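1-acyl-sn-glycerol-3-phosphate acyltransferase (Thermotoga maritima, PDB 5KYM) transfers an acyl chain to 1-acyl-sn-glycerol-3-phosphate (lysophosphatidic acid), with a two-helix motif that positions the active site within the membrane bilayer. Local coordinates at residues L60-V64 / F202-V207. Sequence-based numbering, arbitrary orientation.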
loop_
_atom_site.group_PDB
_atom_site.type_symbol
_atom_site.label_atom_id
_atom_site.label_comp_id
_atom_site.label_asym_id
_atom_site.label_seq_id
_atom_site.Cartn_x
_atom_site.Cartn_y
_atom_site.Cartn_z
ATOM N N LEU A 60 2.389 13.450 -10.247
ATOM C CA LEU A 60 2.039 14.496 -9.261
ATOM C C LEU A 60 3.188 15.461 -8.925
ATOM O O LEU A 60 3.021 16.370 -8.089
ATOM C CB LEU A 60 1.470 13.853 -7.975
ATOM C CG LEU A 60 0.205 13.036 -8.254
ATOM C CD1 LEU A 60 -0.176 12.152 -7.106
ATOM C CD2 LEU A 60 -0.954 13.938 -8.572
ATOM N N PHE A 61 4.324 15.321 -9.595
ATOM C CA PHE A 61 5.490 16.178 -9.282
ATOM C C PHE A 61 5.750 16.196 -7.767
ATOM O O PHE A 61 5.948 17.262 -7.176
ATOM C CB PHE A 61 5.289 17.617 -9.835
ATOM C CG PHE A 61 4.917 17.634 -11.303
ATOM C CD1 PHE A 61 5.884 17.534 -12.269
ATOM C CD2 PHE A 61 3.584 17.664 -11.706
ATOM C CE1 PHE A 61 5.560 17.448 -13.596
ATOM C CE2 PHE A 61 3.227 17.590 -13.027
ATOM C CZ PHE A 61 4.218 17.461 -13.970
ATOM N N SER A 62 5.722 14.998 -7.160
ATOM C CA SER A 62 5.861 14.797 -5.728
ATOM C C SER A 62 6.997 13.844 -5.466
ATOM O O SER A 62 6.962 12.746 -6.038
ATOM C CB SER A 62 4.552 14.236 -5.186
ATOM O OG SER A 62 3.523 15.236 -5.167
ATOM N N ASP A 63 8.017 14.230 -4.657
ATOM C CA ASP A 63 9.243 13.381 -4.558
ATOM C C ASP A 63 9.145 12.393 -3.444
ATOM O O ASP A 63 8.919 12.787 -2.291
ATOM C CB ASP A 63 10.517 14.182 -4.401
ATOM C CG ASP A 63 10.873 14.971 -5.641
ATOM O OD1 ASP A 63 10.011 15.780 -6.030
ATOM O OD2 ASP A 63 11.953 14.811 -6.247
ATOM N N VAL A 64 9.317 11.111 -3.734
ATOM C CA VAL A 64 9.231 10.102 -2.698
ATOM C C VAL A 64 10.618 9.931 -2.068
ATOM O O VAL A 64 11.603 10.113 -2.723
ATOM C CB VAL A 64 8.674 8.795 -3.293
ATOM C CG1 VAL A 64 8.623 7.679 -2.251
ATOM C CG2 VAL A 64 7.291 9.029 -3.802
ATOM N N PHE A 202 -5.567 17.018 -6.120
ATOM C CA PHE A 202 -4.202 16.843 -5.650
ATOM C C PHE A 202 -3.541 18.180 -5.386
ATOM O O PHE A 202 -4.001 19.190 -5.879
ATOM C CB PHE A 202 -3.431 16.104 -6.718
ATOM C CG PHE A 202 -3.891 14.684 -6.915
ATOM C CD1 PHE A 202 -3.373 13.658 -6.142
ATOM C CD2 PHE A 202 -4.858 14.375 -7.867
ATOM C CE1 PHE A 202 -3.793 12.363 -6.333
ATOM C CE2 PHE A 202 -5.309 13.070 -8.017
ATOM C CZ PHE A 202 -4.757 12.072 -7.276
ATOM N N THR A 203 -2.489 18.185 -4.571
ATOM C CA THR A 203 -1.560 19.312 -4.434
ATOM C C THR A 203 -0.187 18.718 -4.269
ATOM O O THR A 203 -0.013 17.896 -3.387
ATOM C CB THR A 203 -1.802 20.162 -3.152
ATOM O OG1 THR A 203 -1.555 19.386 -2.006
ATOM C CG2 THR A 203 -3.251 20.632 -2.983
ATOM N N PRO A 204 0.815 19.114 -5.070
ATOM C CA PRO A 204 2.137 18.476 -4.894
ATOM C C PRO A 204 2.774 18.690 -3.526
ATOM O O PRO A 204 2.373 19.596 -2.799
ATOM C CB PRO A 204 2.992 19.153 -5.950
ATOM C CG PRO A 204 2.027 19.548 -6.975
ATOM C CD PRO A 204 0.800 20.026 -6.206
ATOM N N GLY A 205 3.788 17.870 -3.227
ATOM C CA GLY A 205 4.543 17.894 -1.949
ATOM C C GLY A 205 5.466 16.718 -1.815
ATOM O O GLY A 205 5.424 15.820 -2.613
ATOM N N LYS A 206 6.284 16.660 -0.788
ATOM C CA LYS A 206 7.200 15.527 -0.637
ATOM C C LYS A 206 6.498 14.402 0.112
ATOM O O LYS A 206 5.755 14.650 1.049
ATOM C CB LYS A 206 8.403 15.951 0.152
ATOM C CG LYS A 206 9.057 17.213 -0.384
ATOM C CD LYS A 206 10.335 17.560 0.338
ATOM C CE LYS A 206 10.082 18.495 1.495
ATOM N NZ LYS A 206 11.329 18.432 2.296
ATOM N N VAL A 207 6.709 13.165 -0.297
ATOM C CA VAL A 207 6.258 12.017 0.491
ATOM C C VAL A 207 7.496 11.332 1.081
ATOM O O VAL A 207 8.515 11.180 0.373
ATOM C CB VAL A 207 5.482 11.039 -0.390
ATOM C CG1 VAL A 207 5.042 9.804 0.381
ATOM C CG2 VAL A 207 4.285 11.750 -0.987
#
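Leu60 and Phe202 supply the apolar end of this contact, in which two loops run nearly side by side, their end-to-end directions 11° apart, into neighbouring strands. The leucine reaches across the aromatic ring at about a right angle. Its CD2 makes a CH-pi contact over one face, 3.7 Å from the centroid of the Phe202 ring and displaced toward the rim on the CG and CD1 side, while CD1 of Leu60 lies 3.7 Å from CE1 of Phe202. With CG of Leu60 anti to its carbonyl carbon (chi1 -60°), both methyls are presented to the ring. Phe13 and Tyr14 of helix 2-34 also meet this ring, and Met88 touches both Leu60 and Phe202. With an alanine at Phe202, the Leu60 methyls would probably lose their aromatic surface and a gap is likely to open beside Phe13 and Tyr14.

Further along, Pro204 packs mainly on backbone within this contact, its CB 3.5 Å from Leu60 O and close also to Phe61 O. Phe61, with positive phi, ends helix 38-59 in a Schellman motif, turning the chain toward its strand.

Polar pairing follows. Gly205 N donates to Ser62 OG at 3.3 Å with a moderately bent N-H...O angle of 149°, a side chain here standing in for a backbone acceptor. Further toward the strands, the backbone takes over: Val207 N donates to Asp63 O at 3.0 Å. Val64 CA adds a CA-H...O contact to Val207 O at 3.3 Å, and the two valine side chains lie on the same sheet face, which Leu92 of helix 89-96 covers.

The Val64-Val207 parallel bridge thus begins the pairing by which outer strand 64-67, following helix 38-59, probably the second helix of the two-helix motif, joins strand 207-211 in the mixed sheet of the alpha-beta acyltransferase fold.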